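Protein HTP-2 (Caenorhabditis elegans, PDB 4TZM) binds a closure motif of HTP-3 through its HORMA domain and so probably takes part in assembling the meiotic chromosome axis. Local coordinates at residues S38-F41 / M42-A45; N58-K62 / E63-K67; R176-Q179 / F180-K184. One frame throughout, in Å; residues are numbered along the deposited sequence.

Contact 1. Residues S38-F41 / M42-A45; sequences SSNF and MIRA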
ATOM      1  N   SER A  38      10.301   3.056  10.284  1.00 47.70           N
ATOM      2  CA  SER A  38       8.845   2.939  10.253  1.00 44.99           C
ATOM      3  C   SER A  38       8.332   3.383   8.890  1.00 43.94           C
ATOM      4  O   SER A  38       7.372   2.826   8.345  1.00 40.00           O
ATOM      5  CB  SER A  38       8.213   3.785  11.358  1.00 39.82           C
ATOM      6  OG  SER A  38       6.823   3.960  11.151  1.00 41.04           O
ATOM      7  N   SER A  39       9.002   4.400   8.359  1.00 43.69           N
ATOM      8  CA  SER A  39       8.690   4.996   7.072  1.00 44.78           C
ATOM      9  C   SER A  39       9.233   4.135   5.933  1.00 42.95           C
ATOM     10  O   SER A  39       8.588   3.977   4.894  1.00 41.88           O
ATOM     11  CB  SER A  39       9.275   6.405   7.002  1.00 52.63           C
ATOM     12  OG  SER A  39       8.765   7.108   5.890  1.00 60.00           O
ATOM     13  N   ASN A  40      10.422   3.576   6.138  1.00 40.40           N
ATOM     14  CA  ASN A  40      10.991   2.649   5.172  1.00 35.89           C
ATOM     15  C   ASN A  40      10.114   1.424   5.035  1.00 40.42           C
ATOM     16  O   ASN A  40      10.032   0.825   3.963  1.00 42.37           O
ATOM     17  CB  ASN A  40      12.407   2.236   5.577  1.00 40.44           C
ATOM     18  CG  ASN A  40      13.423   3.326   5.316  1.00 49.62           C
ATOM     19  OD1 ASN A  40      13.237   4.147   4.425  1.00 53.51           O
ATOM     20  ND2 ASN A  40      14.502   3.342   6.095  1.00 52.84           N
ATOM     21  N   PHE A  41       9.453   1.046   6.123  1.00 35.76           N
ATOM     22  CA  PHE A  41       8.569  -0.097   6.048  1.00 35.24           C
ATOM     23  C   PHE A  41       7.351   0.192   5.167  1.00 30.89           C
ATOM     24  O   PHE A  41       6.937  -0.661   4.390  1.00 41.08           O
ATOM     25  CB  PHE A  41       8.104  -0.546   7.436  1.00 41.03           C
ATOM     26  CG  PHE A  41       7.058  -1.610   7.372  1.00 37.76           C
ATOM     27  CD1 PHE A  41       7.416  -2.931   7.182  1.00 39.86           C
ATOM     28  CD2 PHE A  41       5.714  -1.286   7.434  1.00 36.44           C
ATOM     29  CE1 PHE A  41       6.455  -3.914   7.085  1.00 41.36           C
ATOM     30  CE2 PHE A  41       4.753  -2.261   7.336  1.00 40.02           C
ATOM     31  CZ  PHE A  41       5.123  -3.579   7.161  1.00 41.58           C
ATOM     32  N   MET A  42       6.770   1.384   5.293  1.00 28.30           N
ATOM     33  CA  MET A  42       5.589   1.729   4.500  1.00 26.29           C
ATOM     34  C   MET A  42       5.915   1.741   3.007  1.00 37.91           C
ATOM     35  O   MET A  42       5.096   1.342   2.179  1.00 41.84           O
ATOM     36  CB  MET A  42       5.023   3.090   4.919  1.00 25.49           C
ATOM     37  CG  MET A  42       4.407   3.131   6.313  1.00 30.83           C
ATOM     38  SD  MET A  42       3.176   1.839   6.579  1.00 41.79           S
ATOM     39  CE  MET A  42       2.110   2.626   7.772  1.00 63.49           C
ATOM     40  N   ILE A  43       7.115   2.208   2.676  1.00 39.31           N
ATOM     41  CA  ILE A  43       7.599   2.208   1.300  1.00 42.18           C
ATOM     42  C   ILE A  43       7.624   0.790   0.729  1.00 42.70           C
ATOM     43  O   ILE A  43       7.148   0.555  -0.381  1.00 41.64           O
ATOM     44  CB  ILE A  43       9.009   2.835   1.207  1.00 43.99           C
ATOM     45  CG1 ILE A  43       8.979   4.268   1.747  1.00 45.61           C
ATOM     46  CG2 ILE A  43       9.523   2.808  -0.222  1.00 45.67           C
ATOM     47  CD1 ILE A  43      10.283   5.015   1.610  1.00 46.45           C
ATOM     48  N   ARG A  44       8.168  -0.149   1.498  1.00 46.77           N
ATOM     49  CA  ARG A  44       8.215  -1.544   1.081  1.00 49.07           C
ATOM     50  C   ARG A  44       6.811  -2.143   1.044  1.00 47.88           C
ATOM     51  O   ARG A  44       6.509  -2.963   0.184  1.00 51.89           O
ATOM     52  CB  ARG A  44       9.120  -2.362   2.010  1.00 53.19           C
ATOM     53  CG  ARG A  44      10.518  -1.780   2.215  1.00 58.71           C
ATOM     54  CD  ARG A  44      11.279  -1.576   0.904  1.00 65.14           C
ATOM     55  NE  ARG A  44      11.693  -2.833   0.284  1.00 73.54           N
ATOM     56  CZ  ARG A  44      11.370  -3.197  -0.954  1.00 77.80           C
ATOM     57  NH1 ARG A  44      10.629  -2.395  -1.706  1.00 77.88           N
ATOM     58  NH2 ARG A  44      11.788  -4.357  -1.444  1.00 80.17           N
ATOM     59  N   ALA A  45       5.954  -1.717   1.969  1.00 42.99           N
ATOM     60  CA  ALA A  45       4.574  -2.199   2.020  1.00 42.60           C
ATOM     61  C   ALA A  45       3.773  -1.780   0.787  1.00 40.92           C
ATOM     62  O   ALA A  45       3.019  -2.576   0.229  1.00 42.45           O
ATOM     63  CB  ALA A  45       3.884  -1.703   3.287  1.00 39.26           C
TER
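Four carbonyls, from Ser38 to Phe41, receive the amides of Met42 to Ala45 over two turns of alpha-helix. The last of these bonds, Ala45 N to Phe41 O, is the shortest at 2.8 Å; Ile43 N reaches Ser39 O at 3.2 Å, and Arg44 N does the same with Asn40 O, while Met42 N to Ser38 O, at 3.4 Å, is weak. Aliphatic carbons crowd the same oxygens: Ile43 CG1 comes to 3.2 Å from Ser39 O, and Arg44 CG lies against the carbonyl of Asn40. The serine hydroxyls, both buried, are satisfied by residues beyond these two turns. Ser38 OG is hydrogen-bonded to His240 ND1 and to the amide of His239, and Ser39 OG to Thr100 OG1. On the apolar side, Phe41 holds CG anti to its amide nitrogen (chi1 173°), which leans the ring out and forward, so that CE2 comes to 4.2 Å from Ala45 CB. Met42 SD sits at the edge of that ring, 5.3 Å from its centroid, a Met-aromatic contact. Within the HORMA domain, helix 35-56 thus turns Phe41 and Ala45 to helix 164-185, Ile43 to helix 84-102, and Met42 to strand 240-248.

Contact 2. Residues N58-K62 / E63-K67; sequences NILEK and EYFSK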
ATOM      1  N   ASN A  58      -4.700  -9.704 -12.357  1.00 68.03           N
ATOM      2  CA  ASN A  58      -4.312  -9.959 -13.742  1.00 74.77           C
ATOM      3  C   ASN A  58      -4.281  -8.673 -14.572  1.00 70.89           C
ATOM      4  O   ASN A  58      -4.560  -8.680 -15.769  1.00 64.99           O
ATOM      5  CB  ASN A  58      -5.249 -10.998 -14.377  1.00 81.51           C
ATOM      6  CG  ASN A  58      -4.663 -11.629 -15.633  1.00 91.88           C
ATOM      7  OD1 ASN A  58      -5.016 -11.256 -16.753  1.00 94.10           O
ATOM      8  ND2 ASN A  58      -3.764 -12.589 -15.448  1.00 97.05           N
ATOM      9  N   ILE A  59      -3.940  -7.568 -13.916  1.00 69.62           N
ATOM     10  CA  ILE A  59      -3.812  -6.281 -14.584  1.00 66.75           C
ATOM     11  C   ILE A  59      -2.517  -6.269 -15.386  1.00 66.18           C
ATOM     12  O   ILE A  59      -2.455  -5.719 -16.486  1.00 61.97           O
ATOM     13  CB  ILE A  59      -3.838  -5.123 -13.570  1.00 61.82           C
ATOM     14  CG1 ILE A  59      -5.165  -5.127 -12.808  1.00 64.18           C
ATOM     15  CG2 ILE A  59      -3.627  -3.786 -14.259  1.00 61.81           C
ATOM     16  CD1 ILE A  59      -5.315  -3.984 -11.814  1.00 62.59           C
ATOM     17  N   LEU A  60      -1.488  -6.895 -14.826  1.00 68.18           N
ATOM     18  CA  LEU A  60      -0.233  -7.121 -15.534  1.00 69.14           C
ATOM     19  C   LEU A  60       0.108  -8.607 -15.528  1.00 72.53           C
ATOM     20  O   LEU A  60      -0.046  -9.276 -14.504  1.00 74.21           O
ATOM     21  CB  LEU A  60       0.903  -6.319 -14.899  1.00 65.10           C
ATOM     22  CG  LEU A  60       0.850  -4.799 -15.044  1.00 63.74           C
ATOM     23  CD1 LEU A  60       2.011  -4.167 -14.299  1.00 63.19           C
ATOM     24  CD2 LEU A  60       0.865  -4.399 -16.510  1.00 65.36           C
ATOM     25  N   GLU A  61       0.569  -9.116 -16.668  1.00 74.33           N
ATOM     26  CA  GLU A  61       0.930 -10.528 -16.804  1.00 80.43           C
ATOM     27  C   GLU A  61       2.111 -10.894 -15.911  1.00 78.15           C
ATOM     28  O   GLU A  61       2.897 -10.028 -15.527  1.00 75.13           O
ATOM     29  CB  GLU A  61       1.265 -10.866 -18.261  1.00 88.19           C
ATOM     30  CG  GLU A  61       0.139 -10.609 -19.252  1.00 97.06           C
ATOM     31  CD  GLU A  61       0.097  -9.170 -19.730  1.00104.13           C
ATOM     32  OE1 GLU A  61      -0.993  -8.695 -20.108  1.00108.95           O
ATOM     33  OE2 GLU A  61       1.161  -8.516 -19.735  1.00104.60           O
ATOM     34  N   LYS A  62       2.240 -12.183 -15.607  1.00 79.97           N
ATOM     35  CA  LYS A  62       3.275 -12.685 -14.702  1.00 81.25           C
ATOM     36  C   LYS A  62       4.710 -12.376 -15.150  1.00 81.88           C
ATOM     37  O   LYS A  62       5.646 -12.509 -14.362  1.00 81.51           O
ATOM     38  CB  LYS A  62       3.118 -14.199 -14.520  1.00 85.25           C
ATOM     39  CG  LYS A  62       3.192 -14.978 -15.825  1.00 91.06           C
ATOM     40  CD  LYS A  62       3.277 -16.478 -15.586  1.00 96.58           C
ATOM     41  CE  LYS A  62       3.504 -17.220 -16.895  1.00103.48           C
ATOM     42  NZ  LYS A  62       3.707 -18.683 -16.697  1.00107.96           N
ATOM     43  N   GLU A  63       4.879 -11.978 -16.407  1.00 84.86           N
ATOM     44  CA  GLU A  63       6.196 -11.622 -16.938  1.00 87.72           C
ATOM     45  C   GLU A  63       6.766 -10.368 -16.263  1.00 82.57           C
ATOM     46  O   GLU A  63       7.984 -10.217 -16.124  1.00 79.43           O
ATOM     47  CB  GLU A  63       6.123 -11.409 -18.455  1.00 94.17           C
ATOM     48  CG  GLU A  63       6.471 -12.640 -19.293  1.00103.23           C
ATOM     49  CD  GLU A  63       5.522 -13.805 -19.070  1.00107.81           C
ATOM     50  OE1 GLU A  63       6.007 -14.921 -18.788  1.00112.00           O
ATOM     51  OE2 GLU A  63       4.293 -13.614 -19.187  1.00107.27           O
ATOM     52  N   TYR A  64       5.875  -9.477 -15.841  1.00 79.24           N
ATOM     53  CA  TYR A  64       6.262  -8.222 -15.202  1.00 74.56           C
ATOM     54  C   TYR A  64       6.638  -8.400 -13.732  1.00 70.57           C
ATOM     55  O   TYR A  64       7.066  -7.449 -13.074  1.00 69.21           O
ATOM     56  CB  TYR A  64       5.125  -7.207 -15.320  1.00 73.44           C
ATOM     57  CG  TYR A  64       4.809  -6.814 -16.742  1.00 76.92           C
ATOM     58  CD1 TYR A  64       5.807  -6.357 -17.595  1.00 81.11           C
ATOM     59  CD2 TYR A  64       3.518  -6.917 -17.240  1.00 76.86           C
ATOM     60  CE1 TYR A  64       5.525  -5.999 -18.901  1.00 81.43           C
ATOM     61  CE2 TYR A  64       3.226  -6.563 -18.544  1.00 79.04           C
ATOM     62  CZ  TYR A  64       4.234  -6.105 -19.371  1.00 80.92           C
ATOM     63  OH  TYR A  64       3.954  -5.751 -20.670  1.00 82.28           O
ATOM     64  N   PHE A  65       6.490  -9.619 -13.226  1.00 68.49           N
ATOM     65  CA  PHE A  65       6.701  -9.883 -11.808  1.00 62.39           C
ATOM     66  C   PHE A  65       7.762 -10.941 -11.548  1.00 65.96           C
ATOM     67  O   PHE A  65       8.216 -11.624 -12.461  1.00 68.91           O
ATOM     68  CB  PHE A  65       5.397 -10.322 -11.159  1.00 55.38           C
ATOM     69  CG  PHE A  65       4.285  -9.329 -11.300  1.00 52.20           C
ATOM     70  CD1 PHE A  65       4.092  -8.338 -10.345  1.00 49.54           C
ATOM     71  CD2 PHE A  65       3.429  -9.386 -12.390  1.00 53.56           C
ATOM     72  CE1 PHE A  65       3.056  -7.421 -10.478  1.00 50.24           C
ATOM     73  CE2 PHE A  65       2.396  -8.476 -12.531  1.00 53.80           C
ATOM     74  CZ  PHE A  65       2.206  -7.492 -11.578  1.00 51.09           C
ATOM     75  N   SER A  66       8.149 -11.070 -10.285  1.00 69.44           N
ATOM     76  CA  SER A  66       9.063 -12.121  -9.864  1.00 75.57           C
ATOM     77  C   SER A  66       8.570 -12.738  -8.558  1.00 71.77           C
ATOM     78  O   SER A  66       7.837 -12.100  -7.802  1.00 65.96           O
ATOM     79  CB  SER A  66      10.481 -11.577  -9.702  1.00 80.68           C
ATOM     80  OG  SER A  66      11.390 -12.635  -9.451  1.00 87.31           O
ATOM     81  N   LYS A  67       8.960 -13.982  -8.301  1.00 75.70           N
ATOM     82  CA  LYS A  67       8.488 -14.671  -7.109  1.00 78.55           C
ATOM     83  C   LYS A  67       9.297 -14.278  -5.881  1.00 80.12           C
ATOM     84  O   LYS A  67      10.527 -14.344  -5.877  1.00 82.26           O
ATOM     85  CB  LYS A  67       8.524 -16.190  -7.297  1.00 80.89           C
ATOM     86  CG  LYS A  67       7.837 -16.946  -6.160  1.00 82.67           C
ATOM     87  CD  LYS A  67       7.726 -18.435  -6.448  1.00 89.67           C
ATOM     88  CE  LYS A  67       6.935 -19.152  -5.362  1.00 92.22           C
ATOM     89  NZ  LYS A  67       6.794 -20.610  -5.641  1.00 98.53           N
TER
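Lys62, Glu63 and Tyr64 form the bend that carries the chain from Leu60 to Phe65. Lys62 and Glu63 run side by side: Lys62 CG, set between its own amide nitrogen and carbonyl carbon (chi1 58°), passes 3.8 Å from Glu63 OE2. Their charged ends stay further apart, Lys62 NZ being 4.9 Å from Glu63 OE1, so any attraction is probably loose. Tyr64 takes a different direction and crosses Leu60 at about a right angle, with CD2 3.6 Å from Leu60 CB and the leucine methyl CD2 also close to the ring. Alongside it runs Glu61, whose carboxylate plane is turned 53° from the ring and whose OE2 comes close to Tyr64 CE2. A short 3-10 turn organises this corner, with Tyr64 N bonded to Glu61 O at 3.0 Å and Phe65 N to Lys62 O at 3.2 Å; both donors stand above the carbonyl planes. It leads from the loop after helix 35-56 into strand 65-69, which pairs with strand 75-79. Were Tyr64 replaced by an alanine, a gap would probably open beside Leu60 and the Glu61 carboxylate would be freer to turn. Phe65 turns its ring edge to two carbonyls: CE2 is 3.2 Å from Leu60 O, and CD2 equally near Glu61 O. Leu60 packs on an apolar side chain of the bound peptide, and Glu61 OE1 makes a long, weak ion pair with a basic one.

Contact 3. Residues R176-Q179 / F180-K184; sequences RSVQ and FLCTK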
ATOM      1  N   ARG A 176      -2.344 -12.149   2.390  1.00 54.87           N
ATOM      2  CA  ARG A 176      -3.250 -13.290   2.319  1.00 58.12           C
ATOM      3  C   ARG A 176      -4.647 -12.841   1.908  1.00 57.08           C
ATOM      4  O   ARG A 176      -5.271 -13.456   1.047  1.00 62.44           O
ATOM      5  CB  ARG A 176      -3.307 -14.031   3.659  1.00 64.49           C
ATOM      6  CG  ARG A 176      -2.247 -15.111   3.814  1.00 70.99           C
ATOM      7  CD  ARG A 176      -2.561 -16.039   4.982  1.00 80.95           C
ATOM      8  NE  ARG A 176      -1.978 -17.366   4.793  1.00 91.38           N
ATOM      9  CZ  ARG A 176      -0.818 -17.758   5.312  1.00 95.42           C
ATOM     10  NH1 ARG A 176      -0.110 -16.928   6.066  1.00 92.93           N
ATOM     11  NH2 ARG A 176      -0.369 -18.984   5.081  1.00 98.96           N
ATOM     12  N   SER A 177      -5.130 -11.764   2.515  1.00 54.53           N
ATOM     13  CA  SER A 177      -6.460 -11.254   2.198  1.00 53.96           C
ATOM     14  C   SER A 177      -6.543 -10.769   0.752  1.00 54.03           C
ATOM     15  O   SER A 177      -7.545 -10.990   0.080  1.00 56.63           O
ATOM     16  CB  SER A 177      -6.850 -10.130   3.161  1.00 57.76           C
ATOM     17  OG  SER A 177      -7.132 -10.642   4.454  1.00 66.21           O
ATOM     18  N   VAL A 178      -5.486 -10.117   0.274  1.00 49.56           N
ATOM     19  CA  VAL A 178      -5.438  -9.675  -1.115  1.00 48.15           C
ATOM     20  C   VAL A 178      -5.514 -10.869  -2.062  1.00 49.25           C
ATOM     21  O   VAL A 178      -6.367 -10.910  -2.953  1.00 50.42           O
ATOM     22  CB  VAL A 178      -4.162  -8.855  -1.412  1.00 44.01           C
ATOM     23  CG1 VAL A 178      -3.930  -8.748  -2.912  1.00 42.90           C
ATOM     24  CG2 VAL A 178      -4.269  -7.476  -0.794  1.00 42.62           C
ATOM     25  N   GLN A 179      -4.634 -11.845  -1.859  1.00 48.90           N
ATOM     26  CA  GLN A 179      -4.636 -13.047  -2.687  1.00 51.95           C
ATOM     27  C   GLN A 179      -5.969 -13.780  -2.616  1.00 57.03           C
ATOM     28  O   GLN A 179      -6.434 -14.318  -3.614  1.00 62.99           O
ATOM     29  CB  GLN A 179      -3.504 -13.985  -2.273  1.00 55.06           C
ATOM     30  CG  GLN A 179      -2.124 -13.411  -2.535  1.00 59.95           C
ATOM     31  CD  GLN A 179      -1.016 -14.294  -2.011  1.00 63.53           C
ATOM     32  OE1 GLN A 179      -1.264 -15.243  -1.266  1.00 62.87           O
ATOM     33  NE2 GLN A 179       0.219 -13.989  -2.398  1.00 63.34           N
ATOM     34  N   PHE A 180      -6.589 -13.794  -1.441  1.00 56.44           N
ATOM     35  CA  PHE A 180      -7.877 -14.464  -1.294  1.00 57.92           C
ATOM     36  C   PHE A 180      -8.998 -13.664  -1.960  1.00 58.94           C
ATOM     37  O   PHE A 180      -9.835 -14.228  -2.666  1.00 62.74           O
ATOM     38  CB  PHE A 180      -8.201 -14.703   0.179  1.00 54.88           C
ATOM     39  CG  PHE A 180      -9.609 -15.162   0.414  1.00 58.02           C
ATOM     40  CD1 PHE A 180      -9.988 -16.462   0.126  1.00 57.99           C
ATOM     41  CD2 PHE A 180     -10.559 -14.288   0.915  1.00 56.60           C
ATOM     42  CE1 PHE A 180     -11.287 -16.881   0.335  1.00 57.41           C
ATOM     43  CE2 PHE A 180     -11.859 -14.703   1.128  1.00 56.72           C
ATOM     44  CZ  PHE A 180     -12.224 -15.999   0.836  1.00 57.53           C
ATOM     45  N   LEU A 181      -9.007 -12.351  -1.731  1.00 54.85           N
ATOM     46  CA  LEU A 181      -9.996 -11.451  -2.325  1.00 57.48           C
ATOM     47  C   LEU A 181      -9.991 -11.503  -3.853  1.00 62.53           C
ATOM     48  O   LEU A 181     -11.041 -11.641  -4.488  1.00 63.67           O
ATOM     49  CB  LEU A 181      -9.743 -10.011  -1.870  1.00 52.06           C
ATOM     50  CG  LEU A 181     -10.550  -8.885  -2.521  1.00 50.40           C
ATOM     51  CD1 LEU A 181     -12.030  -9.055  -2.229  1.00 52.78           C
ATOM     52  CD2 LEU A 181     -10.059  -7.525  -2.045  1.00 44.60           C
ATOM     53  N   CYS A 182      -8.806 -11.390  -4.443  1.00 61.90           N
ATOM     54  CA  CYS A 182      -8.696 -11.284  -5.894  1.00 66.11           C
ATOM     55  C   CYS A 182      -8.958 -12.609  -6.602  1.00 71.91           C
ATOM     56  O   CYS A 182      -9.411 -12.625  -7.745  1.00 78.28           O
ATOM     57  CB  CYS A 182      -7.316 -10.746  -6.278  1.00 57.92           C
ATOM     58  SG  CYS A 182      -6.989  -9.076  -5.686  1.00 63.86           S
ATOM     59  N   THR A 183      -8.672 -13.712  -5.918  1.00 69.75           N
ATOM     60  CA  THR A 183      -8.810 -15.046  -6.501  1.00 74.30           C
ATOM     61  C   THR A 183     -10.179 -15.687  -6.255  1.00 71.38           C
ATOM     62  O   THR A 183     -10.802 -16.196  -7.187  1.00 70.17           O
ATOM     63  CB  THR A 183      -7.722 -15.994  -5.957  1.00 79.91           C
ATOM     64  OG1 THR A 183      -6.429 -15.470  -6.283  1.00 83.32           O
ATOM     65  CG2 THR A 183      -7.869 -17.389  -6.546  1.00 82.64           C
ATOM     66  N   LYS A 184     -10.649 -15.651  -5.009  1.00 70.80           N
ATOM     67  CA  LYS A 184     -11.848 -16.399  -4.613  1.00 70.35           C
ATOM     68  C   LYS A 184     -13.105 -15.543  -4.415  1.00 67.33           C
ATOM     69  O   LYS A 184     -14.201 -16.084  -4.306  1.00 70.52           O
ATOM     70  CB  LYS A 184     -11.575 -17.178  -3.321  1.00 69.25           C
ATOM     71  CG  LYS A 184     -10.351 -18.076  -3.365  1.00 69.75           C
ATOM     72  CD  LYS A 184     -10.585 -19.303  -4.225  1.00 77.25           C
ATOM     73  CE  LYS A 184      -9.412 -20.267  -4.135  1.00 82.01           C
ATOM     74  NZ  LYS A 184      -9.735 -21.595  -4.731  1.00 87.29           N
TER
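Thr183 reaches back to the carbonyl of Gln179 with both its hydroxyl and its amide. Among the hydrogen bonds this pair stands out: OG1 gives its proton to Gln179 O at 2.9 Å, in the carbonyl plane, and Thr183 N adds a longer bond of 3.3 Å to the same oxygen from above that plane. The hydroxyl is placed there by its torsion, lying anti to Thr183's own carbonyl carbon (chi1 -60°) and hence pointing back along the helix. The preceding bonds belong to the main chain alone: Phe180 N to Arg176 O at 2.8 Å, Leu181 N to Ser177 O at 2.7 Å, and Cys182 N to Val178 O at 2.9 Å. Apolar contact is slighter. Val178 CG1 meets Cys182 SG at 4.1 Å on the side of helix 164-185 that faces helix 35-56, where Val178 packs on Ala52 and Cys182 on Gln56. Leu181 packs on strands 123-133 and 228-235, which Cys182 and Val178 also touch. Polar side chains of the first turn are engaged beyond it, Gln179 NE2 with Ser75 O and Ser177 OG with Thr173 O. A wider, pi-type turn spans residues 181-184 as the helix nears its end. The Thr183 hydroxyl therefore supplements a bent backbone bond, N-H to oxygen angle 138°, so that two donors grip Gln179 O just where the helical turn widens.

The three contacts lie in series along one HORMA domain, and none touches another. Contact 1 and contact 2 are joined by helix 35-56: residues 38-45 belong to its early turns, and residues 58-67 carry the chain on from its end into strand 65-69. Their centres are 22 Å apart. Contact 3 is closer to contact 2, with about 16 Å between centres and about 7 Å between nearest atoms. Helix 164-185 links it to contact 1, since Met171, an earlier residue of that helix, meets Phe41 and Ala45. Contact 2 lies beside the bound HTP-3 peptide, which Asn58, Ile59, Leu60 and Glu61 approach.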